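Long-range contacts in protein, Family 18 Chitinase (Crocus vernus, PDB 3SIM), which probably hydrolyses the beta-1,4 linkages of chitin, as a plant glycosyl hydrolase of family 18 built on a TIM barrel: residues Pro21-Ile26 with Gln270-Val274; Gln93-Ala97 with Thr136-Ile141; Ala157-Pro163 with Ile180-Gln186. All coordinates share one frame; numbering follows the deposited sequence.

Contact 1: residues Pro21-Ile26 with Gln270-Val274; sequences PINPHI and QAFLV
Two CA pairs set the backbone register, Asn23 with Gln270 at 6.4 Å and Ile26 with Val274 at 6.5 Å, so the loop runs beside about one turn of helix 264-274. The loop itself is bent by a type I beta turn from Asn23 to Ile26, closed by the backbone hydrogen bond from Ile26 N to Asn23 O at 3.2 Å. Gln270 reaches across from the helix. With its chain extended beyond CG (chi2 173°), it carries the amide past Asn23 to the loop backbone. There OE1 lies 3.0 Å from Pro21 O, and NE2 of the same Gln270 lies 3.0 Å from Asn23 N, two close polar approaches to the loop.

The aliphatic part of Gln270 is used as well. Its CB rests on Asn23 CB, and its CG lies 4.0 Å from Ile26 CG1, the two side chains crossing at about a right angle. Ile26 bends at both torsions (chi1 -68°, chi2 -67°), which brings CD1 to the helix, 3.9 Å from Val274 CG2 and also near Leu273 CB. Val274 CG2 in turn sits 3.6 Å from His25 O, while the His25 imidazole leads away from the helix.

This loop links strand 2-7 to strand 28-37 without an intervening regular helix, and the last helix of the chain packs against it. The chemistry is divided: a buried amide set against two backbone polar groups at the Pro21 end, and branched aliphatic packing at the Ile26 end, which together hold the chain's last helix against the loop between strands 2-7 and 28-37.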
loop_
_atom_site.group_PDB
_atom_site.type_symbol
_atom_site.label_atom_id
_atom_site.label_comp_id
_atom_site.label_asym_id
_atom_site.label_seq_id
_atom_site.Cartn_x
_atom_site.Cartn_y
_atom_site.Cartn_z
ATOM N N PRO A 21 -16.745 4.551 -5.117
ATOM C CA PRO A 21 -16.862 5.811 -5.846
ATOM C C PRO A 21 -15.515 6.299 -6.396
ATOM O O PRO A 21 -14.567 6.436 -5.692
ATOM C CB PRO A 21 -17.391 6.789 -4.804
ATOM C CG PRO A 21 -17.401 6.106 -3.556
ATOM C CD PRO A 21 -17.046 4.711 -3.696
ATOM N N ILE A 22 -15.490 6.545 -7.683
ATOM C CA ILE A 22 -14.344 7.037 -8.371
ATOM C C ILE A 22 -14.632 8.431 -8.979
ATOM O O ILE A 22 -15.392 8.551 -9.888
ATOM C CB ILE A 22 -13.902 6.036 -9.498
ATOM C CG1 ILE A 22 -13.503 4.661 -8.921
ATOM C CG2 ILE A 22 -12.845 6.607 -10.323
ATOM C CD1 ILE A 22 -13.489 3.569 -9.872
ATOM N N ASN A 23 -13.951 9.426 -8.455
ATOM C CA ASN A 23 -14.064 10.781 -8.906
ATOM C C ASN A 23 -13.256 10.992 -10.185
ATOM O O ASN A 23 -12.087 10.895 -10.160
ATOM C CB ASN A 23 -13.569 11.729 -7.829
ATOM C CG ASN A 23 -13.877 13.214 -8.131
ATOM O OD1 ASN A 23 -14.321 13.919 -7.283
ATOM N ND2 ASN A 23 -13.552 13.647 -9.277
ATOM N N PRO A 24 -13.940 11.323 -11.264
ATOM C CA PRO A 24 -13.351 11.456 -12.594
ATOM C C PRO A 24 -12.309 12.573 -12.780
ATOM O O PRO A 24 -11.593 12.545 -13.708
ATOM C CB PRO A 24 -14.573 11.643 -13.506
ATOM C CG PRO A 24 -15.498 12.166 -12.711
ATOM C CD PRO A 24 -15.349 11.627 -11.330
ATOM N N HIS A 25 -12.318 13.540 -11.887
ATOM C CA HIS A 25 -11.331 14.601 -11.850
ATOM C C HIS A 25 -9.978 14.267 -11.201
ATOM O O HIS A 25 -9.075 14.985 -11.382
ATOM C CB HIS A 25 -11.916 15.917 -11.340
ATOM C CG HIS A 25 -13.057 16.418 -12.159
ATOM N ND1 HIS A 25 -12.892 17.108 -13.334
ATOM C CD2 HIS A 25 -14.383 16.269 -12.001
ATOM C CE1 HIS A 25 -14.065 17.385 -13.843
ATOM N NE2 HIS A 25 -14.987 16.892 -13.050
ATOM N N ILE A 26 -9.880 13.167 -10.462
ATOM C CA ILE A 26 -8.614 12.680 -9.897
ATOM C C ILE A 26 -7.672 12.278 -11.050
ATOM O O ILE A 26 -8.017 11.502 -11.864
ATOM C CB ILE A 26 -8.818 11.461 -8.935
ATOM C CG1 ILE A 26 -9.556 11.827 -7.652
ATOM C CG2 ILE A 26 -7.518 10.783 -8.580
ATOM C CD1 ILE A 26 -8.850 12.727 -6.707
ATOM N N GLN A 270 -11.593 12.446 -2.070
ATOM C CA GLN A 270 -11.426 12.750 -3.464
ATOM C C GLN A 270 -11.898 14.171 -3.866
ATOM O O GLN A 270 -11.192 14.857 -4.521
ATOM C CB GLN A 270 -12.069 11.662 -4.340
ATOM C CG GLN A 270 -11.366 10.337 -4.369
ATOM C CD GLN A 270 -12.131 9.270 -5.098
ATOM O OE1 GLN A 270 -12.894 8.577 -4.515
ATOM N NE2 GLN A 270 -11.909 9.151 -6.338
ATOM N N ALA A 271 -13.056 14.563 -3.372
ATOM C CA ALA A 271 -13.601 15.910 -3.539
ATOM C C ALA A 271 -12.680 16.949 -2.937
ATOM O O ALA A 271 -12.426 17.893 -3.557
ATOM C CB ALA A 271 -14.946 16.038 -2.962
ATOM N N PHE A 272 -12.126 16.654 -1.772
ATOM C CA PHE A 272 -11.173 17.524 -1.128
ATOM C C PHE A 272 -9.928 17.693 -2.038
ATOM O O PHE A 272 -9.498 18.737 -2.203
ATOM C CB PHE A 272 -10.757 17.041 0.276
ATOM C CG PHE A 272 -9.614 17.833 0.893
ATOM C CD1 PHE A 272 -9.835 19.032 1.486
ATOM C CD2 PHE A 272 -8.311 17.401 0.817
ATOM C CE1 PHE A 272 -8.830 19.742 1.977
ATOM C CE2 PHE A 272 -7.314 18.126 1.335
ATOM C CZ PHE A 272 -7.580 19.301 1.919
ATOM N N LEU A 273 -9.409 16.630 -2.611
ATOM C CA LEU A 273 -8.192 16.682 -3.405
ATOM C C LEU A 273 -8.288 17.620 -4.634
ATOM O O LEU A 273 -7.429 18.360 -4.948
ATOM C CB LEU A 273 -7.747 15.285 -3.801
ATOM C CG LEU A 273 -6.996 14.568 -2.687
ATOM C CD1 LEU A 273 -6.980 13.137 -2.911
ATOM C CD2 LEU A 273 -5.603 15.137 -2.401
ATOM N N VAL A 274 -9.424 17.544 -5.265
ATOM C CA VAL A 274 -9.707 18.142 -6.517
ATOM C C VAL A 274 -10.191 19.628 -6.431
ATOM O O VAL A 274 -10.195 20.276 -7.396
ATOM C CB VAL A 274 -10.671 17.135 -7.168
ATOM C CG1 VAL A 274 -12.005 17.599 -7.426
ATOM C CG2 VAL A 274 -10.031 16.204 -8.094
#

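Contact 2: residues Gln93-Ala97 with Thr136-Ile141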
loop_
_atom_site.group_PDB
_atom_site.type_symbol
_atom_site.label_atom_id
_atom_site.label_comp_id
_atom_site.label_asym_id
_atom_site.label_seq_id
_atom_site.Cartn_x
_atom_site.Cartn_y
_atom_site.Cartn_z
ATOM N N GLN A 93 6.240 -12.853 8.641
ATOM C CA GLN A 93 7.632 -12.543 8.897
ATOM C C GLN A 93 8.415 -12.544 7.589
ATOM O O GLN A 93 8.387 -13.545 6.905
ATOM C CB GLN A 93 8.263 -13.559 9.862
ATOM C CG GLN A 93 7.663 -13.589 11.278
ATOM C CD GLN A 93 8.159 -12.512 12.198
ATOM O OE1 GLN A 93 7.645 -12.365 13.272
ATOM N NE2 GLN A 93 9.114 -11.730 11.757
ATOM N N PHE A 94 9.095 -11.446 7.255
ATOM C CA PHE A 94 10.004 -11.466 6.109
ATOM C C PHE A 94 11.153 -12.429 6.364
ATOM O O PHE A 94 11.847 -12.310 7.315
ATOM C CB PHE A 94 10.599 -10.103 5.728
ATOM C CG PHE A 94 11.330 -10.100 4.413
ATOM C CD1 PHE A 94 10.679 -9.813 3.263
ATOM C CD2 PHE A 94 12.653 -10.440 4.312
ATOM C CE1 PHE A 94 11.318 -9.847 2.081
ATOM C CE2 PHE A 94 13.267 -10.443 3.093
ATOM C CZ PHE A 94 12.591 -10.163 2.001
ATOM N N GLN A 95 11.308 -13.369 5.460
ATOM C CA GLN A 95 12.332 -14.379 5.531
ATOM C C GLN A 95 12.949 -14.706 4.179
ATOM O O GLN A 95 12.239 -15.070 3.290
ATOM C CB GLN A 95 11.765 -15.678 6.111
ATOM C CG GLN A 95 10.846 -15.560 7.279
ATOM C CD GLN A 95 10.475 -16.888 7.851
ATOM O OE1 GLN A 95 11.306 -17.719 8.048
ATOM N NE2 GLN A 95 9.226 -17.081 8.110
ATOM N N ALA A 96 14.267 -14.567 4.069
ATOM C CA ALA A 96 15.018 -14.988 2.893
ATOM C C ALA A 96 16.110 -16.035 3.186
ATOM O O ALA A 96 16.908 -15.866 4.069
ATOM C CB ALA A 96 15.603 -13.839 2.194
ATOM N N ALA A 97 16.088 -17.136 2.455
ATOM C CA ALA A 97 17.128 -18.152 2.533
ATOM C C ALA A 97 18.500 -17.681 2.002
ATOM O O ALA A 97 19.502 -17.975 2.568
ATOM C CB ALA A 97 16.699 -19.414 1.920
ATOM N N THR A 136 19.410 -7.239 4.276
ATOM C CA THR A 136 18.867 -8.364 3.536
ATOM C C THR A 136 17.515 -8.030 2.904
ATOM O O THR A 136 17.320 -8.257 1.757
ATOM C CB THR A 136 18.779 -9.687 4.423
ATOM O OG1 THR A 136 20.079 -10.152 4.774
ATOM C CG2 THR A 136 18.007 -10.751 3.726
ATOM N N PHE A 137 16.652 -7.411 3.696
ATOM C CA PHE A 137 15.382 -6.818 3.256
ATOM C C PHE A 137 15.568 -5.711 2.209
ATOM O O PHE A 137 14.958 -5.732 1.233
ATOM C CB PHE A 137 14.619 -6.202 4.478
ATOM C CG PHE A 137 13.263 -5.583 4.147
ATOM C CD1 PHE A 137 12.186 -6.358 3.707
ATOM C CD2 PHE A 137 13.064 -4.240 4.248
ATOM C CE1 PHE A 137 10.965 -5.726 3.417
ATOM C CE2 PHE A 137 11.876 -3.688 3.950
ATOM C CZ PHE A 137 10.839 -4.398 3.575
ATOM N N ALA A 138 16.463 -4.775 2.438
ATOM C CA ALA A 138 16.708 -3.719 1.488
ATOM C C ALA A 138 17.178 -4.223 0.112
ATOM O O ALA A 138 16.705 -3.786 -0.862
ATOM C CB ALA A 138 17.676 -2.705 2.049
ATOM N N GLU A 139 18.106 -5.153 0.122
ATOM C CA GLU A 139 18.634 -5.794 -1.053
ATOM C C GLU A 139 17.619 -6.634 -1.825
ATOM O O GLU A 139 17.533 -6.439 -2.964
ATOM C CB GLU A 139 19.822 -6.684 -0.731
ATOM C CG GLU A 139 21.137 -6.070 -0.655
ATOM C CD GLU A 139 22.249 -7.055 -0.210
ATOM O OE1 GLU A 139 22.455 -8.097 -0.863
ATOM O OE2 GLU A 139 22.892 -6.749 0.796
ATOM N N CYS A 140 16.836 -7.469 -1.153
ATOM C CA CYS A 140 15.816 -8.262 -1.779
ATOM C C CYS A 140 14.741 -7.377 -2.465
ATOM O O CYS A 140 14.494 -7.545 -3.631
ATOM C CB CYS A 140 15.128 -9.159 -0.737
ATOM S SG CYS A 140 15.955 -10.660 -0.173
ATOM N N ILE A 141 14.161 -6.449 -1.720
ATOM C CA ILE A 141 13.167 -5.560 -2.257
ATOM C C ILE A 141 13.709 -4.616 -3.334
ATOM O O ILE A 141 13.070 -4.415 -4.308
ATOM C CB ILE A 141 12.385 -4.771 -1.181
ATOM C CG1 ILE A 141 11.857 -5.719 -0.114
ATOM C CG2 ILE A 141 11.293 -3.918 -1.788
ATOM C CD1 ILE A 141 10.851 -6.644 -0.580
#
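An edge-to-face aromatic contact between Phe94 and Phe137 joins the loop that leads into helix 99-116 to the first turns of helix 134-150, at the outer part of the barrel. The evidence is in the ring geometry: the centroids of the Phe94 and Phe137 rings are 5.2 Å apart and the planes stand at 85°, a T-shaped pair. Phe137 supplies the edge, its CD1 lying 3.7 Å above the Phe94 plane and over the centre of that ring. Swinging CG of Phe94 anti to the backbone N (chi1 -170°) sends the ring out to the helix.

The rim of the Phe94 ring is used too. Cys140 stands at that edge, with its CB 3.9 Å from Phe94 CZ. The sulfur is also at the edge: Cys140 SG lies 5.2 Å from the Phe94 centroid and 89° off the ring normal, a sulfur-aromatic contact near the ring plane rather than over a face. Ile141 CD1 approaches Phe94 CE1 obliquely at 4.2 Å, while CG1 of this isoleucine covers a face of Phe137. Farther along the loop, Ala96 CB touches Cys140 SG at 4.0 Å and lies beside Thr136 CG2; the Thr136 hydroxyl is hydrogen-bonded to Asp133. A serine in place of Phe94 would probably deprive the Phe137 edge of the aromatic face it meets and open a gap beside Cys140 and Ile141.

More aromatic groups surround the pair: Tyr126 meets Phe94 edge-to-face, Phe129 and Tyr169 do the same with Phe137, and Trp102 of helix 99-116 closes on Phe94, Ala96 and Cys140. No hydrogen bond crosses between the two segments. This is an apolar aromatic cluster packing a beta-alpha loop of a TIM barrel against the helix of the next beta-alpha unit.

Contact 3: residues Ala157-Pro163 with Ile180-Gln186; sequences ASISPFP and INHINYQ
One face of the Tyr185 ring lies over the Pro161-Phe162 backbone: Pro161 O sits 3.8 Å above the ring plane toward its rim. Phe162 CA makes a CH-pi contact there, 4.2 Å from the Tyr185 centroid and 28° off the normal. Pro161 CG touches Tyr185 CD2 at 3.7 Å; the Tyr185 hydroxyl goes on to Asp166 and Lys209. The imidazole of His182 has Asn184 at its edge, where ND1 donates to Asn184 OD1 over 3.2 Å. CG of His182 stands between the backbone N and the carbonyl carbon (chi1 49°), which brings CE1 near Ser158 CB.

The backbones pair in parallel along strand 157-159 and the weakly bonded strand 182-184, whose short axes diverge by 41°. Asn184 N to Ile159 O at 2.9 Å is firm, Ile159 N to His182 O, at 3.4 Å, weak; Asn181 N to Ala157 O at 2.9 Å and Gln186 N to Pro161 O at 3.0 Å extend the pairing past the strand ends. Ile159 and Ile183 lie side by side on one face, where Ile159 touches helix 166-175, the crossover of this beta-alpha-beta unit.

Ser158 and Ser160 hydrogen-bond Asp123, first acid of a match to the family 18 DxDxE signature. Largely apolar toward the helix apart from the Tyr185 hydroxyl, the contact is polar on the other side, where His182 NE2 is buried without a partner and the two serines are likely to fix the Asp123 carboxylate.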
loop_
_atom_site.group_PDB
_atom_site.type_symbol
_atom_site.label_atom_id
_atom_site.label_comp_id
_atom_site.label_asym_id
_atom_site.label_seq_id
_atom_site.Cartn_x
_atom_site.Cartn_y
_atom_site.Cartn_z
ATOM N N ALA A 157 6.228 1.896 -8.117
ATOM C CA ALA A 157 6.355 1.271 -6.819
ATOM C C ALA A 157 6.261 2.222 -5.607
ATOM O O ALA A 157 6.772 3.297 -5.633
ATOM C CB ALA A 157 7.593 0.480 -6.759
ATOM N N SER A 158 5.616 1.732 -4.560
ATOM C CA SER A 158 5.401 2.387 -3.286
ATOM C C SER A 158 5.809 1.529 -2.058
ATOM O O SER A 158 5.849 0.342 -2.114
ATOM C CB SER A 158 3.929 2.757 -3.110
ATOM O OG SER A 158 3.096 1.644 -3.144
ATOM N N ILE A 159 6.030 2.202 -0.952
ATOM C CA ILE A 159 6.271 1.565 0.333
ATOM C C ILE A 159 5.270 2.065 1.381
ATOM O O ILE A 159 4.821 3.149 1.282
ATOM C CB ILE A 159 7.751 1.681 0.819
ATOM C CG1 ILE A 159 8.203 3.132 0.970
ATOM C CG2 ILE A 159 8.681 0.968 -0.052
ATOM C CD1 ILE A 159 9.576 3.318 1.482
ATOM N N SER A 160 4.946 1.263 2.387
ATOM C CA SER A 160 3.991 1.656 3.384
ATOM C C SER A 160 4.490 1.509 4.840
ATOM O O SER A 160 3.958 0.792 5.569
ATOM C CB SER A 160 2.619 0.986 3.162
ATOM O OG SER A 160 2.191 0.937 1.862
ATOM N N PRO A 161 5.506 2.262 5.218
ATOM C CA PRO A 161 6.068 2.222 6.557
ATOM C C PRO A 161 5.244 2.912 7.680
ATOM O O PRO A 161 4.226 3.504 7.470
ATOM C CB PRO A 161 7.433 2.896 6.368
ATOM C CG PRO A 161 7.244 3.822 5.418
ATOM C CD PRO A 161 6.154 3.323 4.468
ATOM N N PHE A 162 5.741 2.770 8.895
ATOM C CA PHE A 162 5.262 3.410 10.109
ATOM C C PHE A 162 6.415 3.382 11.133
ATOM O O PHE A 162 7.394 2.743 10.897
ATOM C CB PHE A 162 3.950 2.802 10.646
ATOM C CG PHE A 162 3.947 1.316 10.717
ATOM C CD1 PHE A 162 3.649 0.507 9.618
ATOM C CD2 PHE A 162 4.274 0.685 11.888
ATOM C CE1 PHE A 162 3.685 -0.852 9.734
ATOM C CE2 PHE A 162 4.301 -0.670 11.962
ATOM C CZ PHE A 162 4.015 -1.416 10.890
ATOM N N PRO A 163 6.284 4.098 12.239
ATOM C CA PRO A 163 7.457 4.408 13.037
ATOM C C PRO A 163 8.166 3.144 13.516
ATOM O O PRO A 163 9.310 3.089 13.357
ATOM C CB PRO A 163 6.889 5.167 14.183
ATOM C CG PRO A 163 5.807 5.934 13.610
ATOM C CD PRO A 163 5.180 4.976 12.599
ATOM N N ILE A 180 11.723 3.880 -5.878
ATOM C CA ILE A 180 10.494 4.141 -5.157
ATOM C C ILE A 180 9.821 5.505 -5.548
ATOM O O ILE A 180 10.375 6.566 -5.358
ATOM C CB ILE A 180 10.734 4.086 -3.646
ATOM C CG1 ILE A 180 11.187 2.714 -3.182
ATOM C CG2 ILE A 180 9.551 4.449 -2.925
ATOM C CD1 ILE A 180 12.051 2.750 -2.124
ATOM N N ASN A 181 8.642 5.393 -6.127
ATOM C CA ASN A 181 7.813 6.510 -6.491
ATOM C C ASN A 181 7.148 7.407 -5.430
ATOM O O ASN A 181 7.153 8.555 -5.610
ATOM C CB ASN A 181 6.833 6.130 -7.550
ATOM C CG ASN A 181 7.514 5.651 -8.788
ATOM O OD1 ASN A 181 8.012 6.387 -9.529
ATOM N ND2 ASN A 181 7.585 4.427 -8.929
ATOM N N HIS A 182 6.569 6.815 -4.405
ATOM C CA HIS A 182 5.932 7.492 -3.284
ATOM C C HIS A 182 5.793 6.590 -2.050
ATOM O O HIS A 182 6.010 5.421 -2.121
ATOM C CB HIS A 182 4.571 8.101 -3.630
ATOM C CG HIS A 182 3.661 7.168 -4.342
ATOM N ND1 HIS A 182 2.749 6.394 -3.693
ATOM C CD2 HIS A 182 3.546 6.864 -5.646
ATOM C CE1 HIS A 182 2.097 5.667 -4.562
ATOM N NE2 HIS A 182 2.567 5.933 -5.754
ATOM N N ILE A 183 5.409 7.185 -0.955
ATOM C CA ILE A 183 5.418 6.586 0.338
ATOM C C ILE A 183 4.066 6.763 1.019
ATOM O O ILE A 183 3.692 7.822 1.393
ATOM C CB ILE A 183 6.565 7.130 1.190
ATOM C CG1 ILE A 183 7.865 7.064 0.430
ATOM C CG2 ILE A 183 6.678 6.390 2.522
ATOM C CD1 ILE A 183 8.904 7.732 1.073
ATOM N N ASN A 184 3.360 5.670 1.120
ATOM C CA ASN A 184 2.095 5.620 1.758
ATOM C C ASN A 184 2.225 5.380 3.272
ATOM O O ASN A 184 1.986 4.312 3.746
ATOM C CB ASN A 184 1.144 4.649 1.072
ATOM C CG ASN A 184 1.049 4.841 -0.449
ATOM O OD1 ASN A 184 1.051 5.927 -0.989
ATOM N ND2 ASN A 184 0.902 3.749 -1.098
ATOM N N TYR A 185 2.605 6.439 3.987
ATOM C CA TYR A 185 2.916 6.349 5.403
ATOM C C TYR A 185 1.630 6.081 6.143
ATOM O O TYR A 185 0.651 6.602 5.829
ATOM C CB TYR A 185 3.626 7.590 5.959
ATOM C CG TYR A 185 4.519 7.367 7.120
ATOM C CD1 TYR A 185 4.108 7.635 8.415
ATOM C CD2 TYR A 185 5.799 6.906 6.950
ATOM C CE1 TYR A 185 4.944 7.472 9.498
ATOM C CE2 TYR A 185 6.624 6.703 7.986
ATOM C CZ TYR A 185 6.203 6.967 9.282
ATOM O OH TYR A 185 7.017 6.725 10.320
ATOM N N GLN A 186 1.703 5.151 7.060
ATOM C CA GLN A 186 0.584 4.623 7.806
ATOM C C GLN A 186 0.352 5.466 9.119
ATOM O O GLN A 186 0.716 5.093 10.205
ATOM C CB GLN A 186 0.719 3.092 8.000
ATOM C CG GLN A 186 0.743 2.189 6.763
ATOM C CD GLN A 186 0.488 0.707 7.095
ATOM O OE1 GLN A 186 1.234 -0.158 6.719
ATOM N NE2 GLN A 186 -0.566 0.463 7.804
#

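From the N terminus, the chain leaves strand 2-7 and enters the loop 21-26, which is met again by helix 264-274, so contact 1 closes a loop spanning nearly the whole barrel. The other two are nested inside it and stand in series: contact 2 closes between 93-97 and 136-141 before contact 3 opens at 157-163. Helix 134-150 leads directly into strand 156-159, and the centres of contacts 2 and 3 are about 17 Å apart. Contacts 1 and 2 lie on opposite sides of the chain's centre, about 37 Å between centres. Contact 1 ties the C-terminal helix to an early loop, contact 2 neighbouring outer units, contact 3 adjacent barrel strands.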